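Local coordinates for protein carbohydrate binding module (Uncultured bacterium, PDB 2W3J) that probably binds uronic acid sugars as a family 35 carbohydrate binding module, a calcium-containing beta-sandwich domain, at residues G10-S15 against S40-L45; Y53-R58 against I124-N129; V71-S76 against I99-G104. One frame throughout, in Å; residues are numbered along the deposited sequence. Where two conformers were deposited one is given.

In the fold
After strand 2-5 the chain runs through strand 11-14, and interaction 1 closes a loop when strand 40-47 returns antiparallel beside it. Strand 51-60 follows directly, but its partner in interaction 2, strand 120-126, arrives only near the C-terminal end of the chain. Within that long excursion lies interaction 3, where 71-76 meets 99-104. Interactions 1 and 2 each pair neighbours within one of the two main sheets of the sandwich, whereas interaction 3 spans the sheets. The three meet in the core: W43 and L45 pack on I124 and V126, and L45 also reaches L101. Within one sheet, a probable hydrogen bond from I99 N to Y53 O links interactions 2 and 3.

Interaction 1. Residues G10-S15 against S40-L45; sequences GFCSNS and SIVWSL
C12 and S13 both face V42, a classic beta bulge in this antiparallel pair. V42 O takes a 2.8 Å bond from C12 N and a weak, longer one from S13 N, and V42 N returns a bond to S13 O. The ladder carries on at both ends, S44 N giving to G10 O and S15 N to S40 O. In the modelled conformers a side chain lengthens it: S40 N points almost straight at S15 OG (3.1 Å, 173° at the hydrogen), the hydroxyl being swung beside its own backbone N.

For the same conformer of S40, water 1 adds a polar link between side chains, lying 2.9 Å from S13 OG and 2.8 Å from S40 OG.

The aromatic contact is an offset edge-to-face pair. F11 holds CG anti to the backbone N (chi1 -179°) and turns its edge toward the five-membered ring of W43, with the planes at 80° and F11 CD1 3.7 Å from W43 NE1. I41 CG2 lies beside the pair, touching F11 CE1 at 3.6 Å and covering one face of the indole, offset toward its rim. I31 of strand 30-32 also packs on F11 and I41.

Among the remaining apolar contacts, C12 CB meets V42 CG1 at 3.8 Å, while C12 SG lies against S44 CB. The S15 hydroxyl and the water between S13 and S40 thus fasten the S15/S40 end, whereas F11, I41 and W43 hold through apolar contact.

Interaction 2. Residues Y53-R58 against I124-N129; sequences YTAQIR and IRVTGN
I57 and I124 meet through their CG1 atoms, 3.8 Å apart, in an antiparallel pairing of inner strands of one sheet of the beta sandwich. I124 carries CG1 anti to its backbone N (chi1 -172°), which places CD1 against both A55 CB and I57 CG1. A55 CB also lies near V126 CG2, and V126 CG1 approaches Y53 CB, so these residues form a continuous apolar strip on one face. T127 O sits at the edge of the Y53 ring, 3.3 Å from Y53 CD1.

The backbone beneath is held by Q56 and R125, each giving its N-H to the other's carbonyl; Q56 N to R125 O measures 2.7 Å. At the next step T54 O receives two bonds, from T127 N and, in the modelled conformer, from T127 OG1, both 2.9 Å long. The amide comes nearly end-on to the carbonyl, the hydroxyl at a C=O...O angle of 129°.

Further out, W43 and L45 of the facing sheet cover I124 and V126, while F4 of strand 2-5, the neighbouring strand in the same sheet, touches both. T54 OG1 bonds to D98 OD1, and Y53 OH to S49 O. Water 3 joins T54 N to T127 O, and water 2 donates to both Y53 OH (2.8 Å) and N129 O (2.7 Å).

Interaction 3. Residues V71-S76 against I99-G104; sequences VVVNDS and IPLKAG
V73 pushes both of its methyls against 99-104. CG2 rests on I99 CG2 at 3.8 Å, and CG1 reaches L101 CD2 at 3.9 Å; in both cases the side chains cross at about a right angle. Having CG1 anti to the backbone N (chi1 176°) sends one branch toward L101, with the other on I99. V71 extends the apolar patch, its CG1 touching the same I99 CG2 at 4.1 Å, so that one isoleucine methyl receives both valines. L110 of strand 104-112 packs on V71, I108 of that strand packs on I99, and I78 of strand 76-81 lies against V73 and P100.

No hydrogen bond joins the two segments. The axes of the short strand segments 71-73 and 99-101 come within 8.0 Å and lie at 15°, nearly parallel, and the contact is made by side chains reaching between sheets: strand 69-73 belongs to one sheet of the beta sandwich and strand 93-101 to the other. At this margin, strand 69-73 reverses into strand 76-81 through a type I' turn from V73 to S76, closed by V73 N to S76 O at 2.8 Å and S76 N to V73 O at 3.1 Å. This hairpin end brings N74 out beside K102.

The closest approach is a carbonyl against a methyl: P100 O lies 3.3 Å from V73 CG1. In the modelled conformer K102 folds back through bends at chi3 and chi4, which bring NZ to 3.9 Å from N74 CB, a contact with the aliphatic part of N74, as the two side chains pass at a slant. The backbone N of K102 is itself hydrogen-bonded to N106 OD1.

Interaction 1. Residues G10-S15 against S40-L45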
loop_
_atom_site.group_PDB
_atom_site.type_symbol
_atom_site.label_atom_id
_atom_site.label_comp_id
_atom_site.label_asym_id
_atom_site.label_seq_id
_atom_site.Cartn_x
_atom_site.Cartn_y
_atom_site.Cartn_z
ATOM N N GLY A 10 3.356 -6.679 -10.205
ATOM C CA GLY A 10 3.772 -5.514 -9.429
ATOM C C GLY A 10 3.494 -5.770 -7.942
ATOM O O GLY A 10 4.032 -5.078 -7.083
ATOM N N PHE A 11 2.653 -6.757 -7.652
ATOM C CA PHE A 11 2.349 -7.117 -6.256
ATOM C C PHE A 11 3.205 -8.294 -5.837
ATOM O O PHE A 11 3.163 -9.328 -6.479
ATOM C CB PHE A 11 0.870 -7.472 -6.095
ATOM C CG PHE A 11 0.499 -7.815 -4.677
ATOM C CD1 PHE A 11 0.167 -6.800 -3.785
ATOM C CD2 PHE A 11 0.496 -9.133 -4.244
ATOM C CE1 PHE A 11 -0.168 -7.087 -2.462
ATOM C CE2 PHE A 11 0.158 -9.425 -2.897
ATOM C CZ PHE A 11 -0.161 -8.377 -2.027
ATOM N N CYS A 12 3.981 -8.148 -4.763
ATOM C CA CYS A 12 4.954 -9.180 -4.394
ATOM C C CYS A 12 4.504 -10.094 -3.277
ATOM O O CYS A 12 4.564 -11.314 -3.412
ATOM C CB CYS A 12 6.286 -8.551 -3.984
ATOM S SG CYS A 12 6.960 -7.497 -5.307
ATOM N N SER A 13 4.111 -9.515 -2.159
ATOM C CA SER A 13 3.828 -10.340 -0.976
ATOM C C SER A 13 2.997 -9.545 0.005
ATOM O O SER A 13 2.939 -8.317 -0.040
ATOM C CB SER A 13 5.146 -10.822 -0.293
ATOM O OG SER A 13 5.872 -9.731 0.236
ATOM N N ASN A 14 2.352 -10.268 0.916
ATOM C CA ASN A 14 1.602 -9.635 1.988
ATOM C C ASN A 14 1.546 -10.566 3.181
ATOM O O ASN A 14 1.461 -11.802 3.025
ATOM C CB ASN A 14 0.136 -9.340 1.588
ATOM C CG ASN A 14 -0.636 -10.592 1.168
ATOM O OD1 ASN A 14 -0.438 -11.098 0.074
ATOM N ND2 ASN A 14 -1.560 -11.071 2.026
ATOM N N SER A 15 1.565 -9.954 4.346
ATOM C CA SER A 15 1.167 -10.655 5.557
ATOM C C SER A 15 -0.330 -10.923 5.521
ATOM O O SER A 15 -1.095 -10.238 4.831
ATOM C CB SER A 15 1.514 -9.790 6.767
ATOM O OG SER A 15 2.910 -9.615 6.810
ATOM N N SER A 40 3.229 -6.572 6.780
ATOM C CA SER A 40 3.670 -5.822 5.602
ATOM C C SER A 40 3.025 -6.206 4.289
ATOM O O SER A 40 2.474 -7.297 4.129
ATOM C CB SER A 40 5.181 -5.985 5.417
ATOM O OG SER A 40 5.532 -7.326 5.119
ATOM N N ILE A 41 3.164 -5.298 3.321
ATOM C CA ILE A 41 2.816 -5.564 1.934
ATOM C C ILE A 41 3.994 -5.021 1.126
ATOM O O ILE A 41 4.568 -3.977 1.493
ATOM C CB ILE A 41 1.579 -4.793 1.535
ATOM C CG1 ILE A 41 0.384 -5.267 2.345
ATOM C CG2 ILE A 41 1.321 -5.019 0.027
ATOM C CD1 ILE A 41 -0.882 -4.341 2.142
ATOM N N VAL A 42 4.361 -5.738 0.063
ATOM C CA VAL A 42 5.495 -5.344 -0.787
ATOM C C VAL A 42 5.056 -5.295 -2.238
ATOM O O VAL A 42 4.396 -6.222 -2.728
ATOM C CB VAL A 42 6.642 -6.373 -0.669
ATOM C CG1 VAL A 42 7.809 -5.994 -1.589
ATOM C CG2 VAL A 42 7.123 -6.453 0.805
ATOM N N TRP A 43 5.466 -4.227 -2.924
ATOM C CA TRP A 43 5.208 -4.040 -4.351
ATOM C C TRP A 43 6.534 -3.795 -5.082
ATOM O O TRP A 43 7.553 -3.453 -4.442
ATOM C CB TRP A 43 4.365 -2.799 -4.567
ATOM C CG TRP A 43 2.949 -2.835 -3.974
ATOM C CD1 TRP A 43 1.817 -3.331 -4.578
ATOM C CD2 TRP A 43 2.542 -2.305 -2.711
ATOM N NE1 TRP A 43 0.717 -3.109 -3.753
ATOM C CE2 TRP A 43 1.139 -2.482 -2.611
ATOM C CE3 TRP A 43 3.220 -1.654 -1.669
ATOM C CZ2 TRP A 43 0.411 -2.057 -1.505
ATOM C CZ3 TRP A 43 2.485 -1.231 -0.557
ATOM C CH2 TRP A 43 1.094 -1.447 -0.483
ATOM N N SER A 44 6.513 -3.967 -6.407
ATOM C CA SER A 44 7.721 -3.714 -7.233
ATOM C C SER A 44 7.271 -2.926 -8.457
ATOM O O SER A 44 6.307 -3.314 -9.128
ATOM C CB SER A 44 8.332 -5.041 -7.686
ATOM O OG SER A 44 9.531 -4.862 -8.475
ATOM N N LEU A 45 7.956 -1.819 -8.739
ATOM C CA LEU A 45 7.609 -0.984 -9.883
ATOM C C LEU A 45 8.844 -0.513 -10.617
ATOM O O LEU A 45 9.944 -0.525 -10.067
ATOM C CB LEU A 45 6.793 0.242 -9.449
ATOM C CG LEU A 45 7.381 1.436 -8.688
ATOM C CD1 LEU A 45 8.346 2.289 -9.520
ATOM C CD2 LEU A 45 6.247 2.306 -8.177
HETATM O O HOH W 1 5.008 -9.064 2.942
#

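Interaction 2. Residues Y53-R58 against I124-N129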
loop_
_atom_site.group_PDB
_atom_site.type_symbol
_atom_site.label_atom_id
_atom_site.label_comp_id
_atom_site.label_asym_id
_atom_site.label_seq_id
_atom_site.Cartn_x
_atom_site.Cartn_y
_atom_site.Cartn_z
ATOM N N TYR A 53 7.584 11.103 -6.712
ATOM C CA TYR A 53 6.252 10.823 -7.250
ATOM C C TYR A 53 5.237 10.797 -6.127
ATOM O O TYR A 53 5.592 10.490 -4.984
ATOM C CB TYR A 53 6.258 9.459 -7.942
ATOM C CG TYR A 53 7.171 9.382 -9.157
ATOM C CD1 TYR A 53 6.670 9.594 -10.443
ATOM C CD2 TYR A 53 8.534 9.097 -9.019
ATOM C CE1 TYR A 53 7.510 9.508 -11.563
ATOM C CE2 TYR A 53 9.380 9.010 -10.138
ATOM C CZ TYR A 53 8.850 9.220 -11.397
ATOM O OH TYR A 53 9.676 9.140 -12.502
ATOM N N THR A 54 3.983 11.132 -6.426
ATOM C CA THR A 54 2.907 11.003 -5.433
ATOM C C THR A 54 2.257 9.625 -5.565
ATOM O O THR A 54 1.833 9.250 -6.665
ATOM C CB THR A 54 1.817 12.046 -5.646
ATOM O OG1 THR A 54 2.424 13.342 -5.629
ATOM C CG2 THR A 54 0.794 11.956 -4.540
ATOM N N ALA A 55 2.203 8.882 -4.451
ATOM C CA ALA A 55 1.480 7.601 -4.387
ATOM C C ALA A 55 0.208 7.845 -3.589
ATOM O O ALA A 55 0.157 8.699 -2.698
ATOM C CB ALA A 55 2.314 6.528 -3.709
ATOM N N GLN A 56 -0.854 7.144 -3.949
ATOM C CA GLN A 56 -2.052 7.204 -3.147
ATOM C C GLN A 56 -2.460 5.794 -2.732
ATOM O O GLN A 56 -2.619 4.916 -3.571
ATOM C CB GLN A 56 -3.191 7.840 -3.949
ATOM C CG GLN A 56 -4.492 7.917 -3.128
ATOM C CD GLN A 56 -5.548 8.718 -3.825
ATOM O OE1 GLN A 56 -5.603 9.957 -3.704
ATOM N NE2 GLN A 56 -6.390 8.035 -4.568
ATOM N N ILE A 57 -2.647 5.594 -1.434
ATOM C CA ILE A 57 -3.039 4.278 -0.913
ATOM C C ILE A 57 -4.492 4.323 -0.556
ATOM O O ILE A 57 -4.933 5.229 0.154
ATOM C CB ILE A 57 -2.203 3.929 0.348
ATOM C CG1 ILE A 57 -0.718 3.893 -0.039
ATOM C CG2 ILE A 57 -2.637 2.536 0.913
ATOM C CD1 ILE A 57 0.274 3.816 1.189
ATOM N N ARG A 58 -5.276 3.381 -1.097
ATOM C CA ARG A 58 -6.706 3.345 -0.780
ATOM C C ARG A 58 -6.918 2.219 0.238
ATOM O O ARG A 58 -6.391 1.122 0.083
ATOM C CB ARG A 58 -7.533 3.080 -2.040
ATOM C CG ARG A 58 -9.032 3.201 -1.848
ATOM C CD ARG A 58 -9.754 3.146 -3.225
ATOM N NE ARG A 58 -11.189 3.411 -3.098
ATOM C CZ ARG A 58 -12.144 2.476 -3.103
ATOM N NH1 ARG A 58 -11.842 1.180 -3.187
ATOM N NH2 ARG A 58 -13.415 2.855 -2.983
ATOM N N ILE A 124 -2.478 0.525 -4.247
ATOM C CA ILE A 124 -1.639 1.711 -4.247
ATOM C C ILE A 124 -1.544 2.224 -5.697
ATOM O O ILE A 124 -1.418 1.433 -6.620
ATOM C CB ILE A 124 -0.247 1.492 -3.585
ATOM C CG1 ILE A 124 0.473 2.830 -3.453
ATOM C CG2 ILE A 124 0.658 0.469 -4.307
ATOM C CD1 ILE A 124 1.765 2.678 -2.673
ATOM N N ARG A 125 -1.701 3.537 -5.847
ATOM C CA ARG A 125 -1.668 4.195 -7.158
ATOM C C ARG A 125 -0.465 5.127 -7.171
ATOM O O ARG A 125 -0.358 5.999 -6.313
ATOM C CB ARG A 125 -2.944 5.020 -7.343
ATOM C CG ARG A 125 -3.107 5.677 -8.735
ATOM C CD ARG A 125 -4.267 6.646 -8.729
ATOM N NE ARG A 125 -5.537 6.020 -8.373
ATOM C CZ ARG A 125 -6.352 5.451 -9.255
ATOM N NH1 ARG A 125 -6.016 5.409 -10.539
ATOM N NH2 ARG A 125 -7.494 4.909 -8.853
ATOM N N VAL A 126 0.441 4.938 -8.130
ATOM C CA VAL A 126 1.577 5.852 -8.243
ATOM C C VAL A 126 1.353 6.748 -9.476
ATOM O O VAL A 126 1.235 6.240 -10.601
ATOM C CB VAL A 126 2.891 5.061 -8.359
ATOM C CG1 VAL A 126 4.126 6.017 -8.515
ATOM C CG2 VAL A 126 3.038 4.125 -7.123
ATOM N N THR A 127 1.275 8.051 -9.252
ATOM C CA THR A 127 1.018 8.973 -10.361
ATOM C C THR A 127 2.298 9.482 -11.004
ATOM O O THR A 127 3.355 9.538 -10.376
ATOM C CB THR A 127 0.132 10.155 -9.950
ATOM O OG1 THR A 127 0.735 10.863 -8.861
ATOM C CG2 THR A 127 -1.233 9.662 -9.553
ATOM N N GLY A 128 2.199 9.833 -12.285
ATOM C CA GLY A 128 3.359 10.284 -13.050
ATOM C C GLY A 128 3.568 9.430 -14.287
ATOM O O GLY A 128 3.139 8.274 -14.347
ATOM N N ASN A 129 4.240 9.995 -15.289
ATOM C CA ASN A 129 4.483 9.279 -16.515
ATOM C C ASN A 129 5.561 8.253 -16.289
ATOM O O ASN A 129 6.403 8.413 -15.413
ATOM C CB ASN A 129 4.942 10.239 -17.630
ATOM C CG ASN A 129 3.993 11.413 -17.817
ATOM O OD1 ASN A 129 2.765 11.238 -17.889
ATOM N ND2 ASN A 129 4.552 12.619 -17.911
HETATM O O HOH W 2 8.734 7.450 -14.564
HETATM O O HOH W 3 3.670 12.018 -9.156
#

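Interaction 3. Residues V71-S76 against I99-G104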
loop_
_atom_site.group_PDB
_atom_site.type_symbol
_atom_site.label_atom_id
_atom_site.label_comp_id
_atom_site.label_asym_id
_atom_site.label_seq_id
_atom_site.Cartn_x
_atom_site.Cartn_y
_atom_site.Cartn_z
ATOM N N VAL A 71 5.851 3.797 5.293
ATOM C CA VAL A 71 6.119 3.585 3.876
ATOM C C VAL A 71 7.645 3.498 3.716
ATOM O O VAL A 71 8.356 4.421 4.143
ATOM C CB VAL A 71 5.562 4.750 3.042
ATOM C CG1 VAL A 71 5.917 4.596 1.550
ATOM C CG2 VAL A 71 4.023 4.838 3.241
ATOM N N VAL A 72 8.115 2.367 3.194
ATOM C CA VAL A 72 9.523 2.098 2.972
ATOM C C VAL A 72 9.764 2.057 1.467
ATOM O O VAL A 72 9.088 1.310 0.760
ATOM C CB VAL A 72 9.906 0.739 3.554
ATOM C CG1 VAL A 72 11.397 0.428 3.308
ATOM C CG2 VAL A 72 9.591 0.711 5.061
ATOM N N VAL A 73 10.734 2.815 0.955
ATOM C CA VAL A 73 10.953 2.769 -0.499
ATOM C C VAL A 73 12.418 2.453 -0.737
ATOM O O VAL A 73 13.287 3.138 -0.172
ATOM C CB VAL A 73 10.553 4.101 -1.161
ATOM C CG1 VAL A 73 10.868 4.076 -2.667
ATOM C CG2 VAL A 73 9.044 4.413 -0.908
ATOM N N ASN A 74 12.674 1.389 -1.483
ATOM C CA ASN A 74 14.045 0.915 -1.717
ATOM C C ASN A 74 14.802 0.694 -0.413
ATOM O O ASN A 74 15.965 1.116 -0.269
ATOM C CB ASN A 74 14.765 1.902 -2.622
ATOM C CG ASN A 74 14.141 1.962 -3.982
ATOM O OD1 ASN A 74 13.980 3.039 -4.570
ATOM N ND2 ASN A 74 13.768 0.803 -4.493
ATOM N N ASP A 75 14.110 0.070 0.547
ATOM C CA ASP A 75 14.702 -0.312 1.833
ATOM C C ASP A 75 14.933 0.869 2.787
ATOM O O ASP A 75 15.536 0.696 3.855
ATOM C CB ASP A 75 16.003 -1.089 1.587
ATOM C CG ASP A 75 16.075 -2.378 2.390
ATOM O OD1 ASP A 75 15.121 -2.684 3.155
ATOM O OD2 ASP A 75 17.095 -3.089 2.264
ATOM N N SER A 76 14.437 2.052 2.441
ATOM C CA SER A 76 14.552 3.241 3.283
ATOM C C SER A 76 13.196 3.723 3.805
ATOM O O SER A 76 12.239 3.875 3.022
ATOM C CB SER A 76 15.218 4.384 2.508
ATOM O OG SER A 76 14.919 5.641 3.090
ATOM N N ILE A 99 6.948 9.876 -2.672
ATOM C CA ILE A 99 8.013 8.904 -2.565
ATOM C C ILE A 99 9.120 9.132 -3.613
ATOM O O ILE A 99 8.829 9.384 -4.796
ATOM C CB ILE A 99 7.466 7.462 -2.668
ATOM C CG1 ILE A 99 6.735 7.240 -3.998
ATOM C CG2 ILE A 99 6.490 7.171 -1.525
ATOM C CD1 ILE A 99 6.385 5.746 -4.263
ATOM N N PRO A 100 10.387 9.043 -3.181
ATOM C CA PRO A 100 11.505 9.156 -4.110
ATOM C C PRO A 100 11.722 7.846 -4.832
ATOM O O PRO A 100 11.936 6.812 -4.207
ATOM C CB PRO A 100 12.700 9.478 -3.190
ATOM C CG PRO A 100 12.341 8.779 -1.859
ATOM C CD PRO A 100 10.823 8.927 -1.767
ATOM N N LEU A 101 11.668 7.882 -6.160
ATOM C CA LEU A 101 11.933 6.708 -6.953
ATOM C C LEU A 101 13.179 6.898 -7.797
ATOM O O LEU A 101 13.496 8.016 -8.224
ATOM C CB LEU A 101 10.750 6.399 -7.878
ATOM C CG LEU A 101 9.431 6.108 -7.154
ATOM C CD1 LEU A 101 8.321 5.875 -8.181
ATOM C CD2 LEU A 101 9.634 4.857 -6.255
ATOM N N LYS A 102 13.870 5.808 -8.042
ATOM C CA LYS A 102 15.055 5.791 -8.885
ATOM C C LYS A 102 14.665 5.312 -10.272
ATOM O O LYS A 102 13.634 4.640 -10.438
ATOM C CB LYS A 102 16.087 4.821 -8.303
ATOM C CG LYS A 102 16.532 5.116 -6.874
ATOM C CD LYS A 102 17.896 4.481 -6.580
ATOM C CE LYS A 102 17.824 3.142 -5.858
ATOM N NZ LYS A 102 18.023 3.277 -4.377
ATOM N N ALA A 103 15.485 5.619 -11.279
ATOM C CA ALA A 103 15.241 5.022 -12.577
ATOM C C ALA A 103 15.432 3.513 -12.495
ATOM O O ALA A 103 16.366 3.040 -11.868
ATOM C CB ALA A 103 16.191 5.650 -13.657
ATOM N N GLY A 104 14.539 2.749 -13.115
ATOM C CA GLY A 104 14.651 1.292 -13.119
ATOM C C GLY A 104 13.737 0.736 -12.028
ATOM O O GLY A 104 12.741 1.357 -11.693
#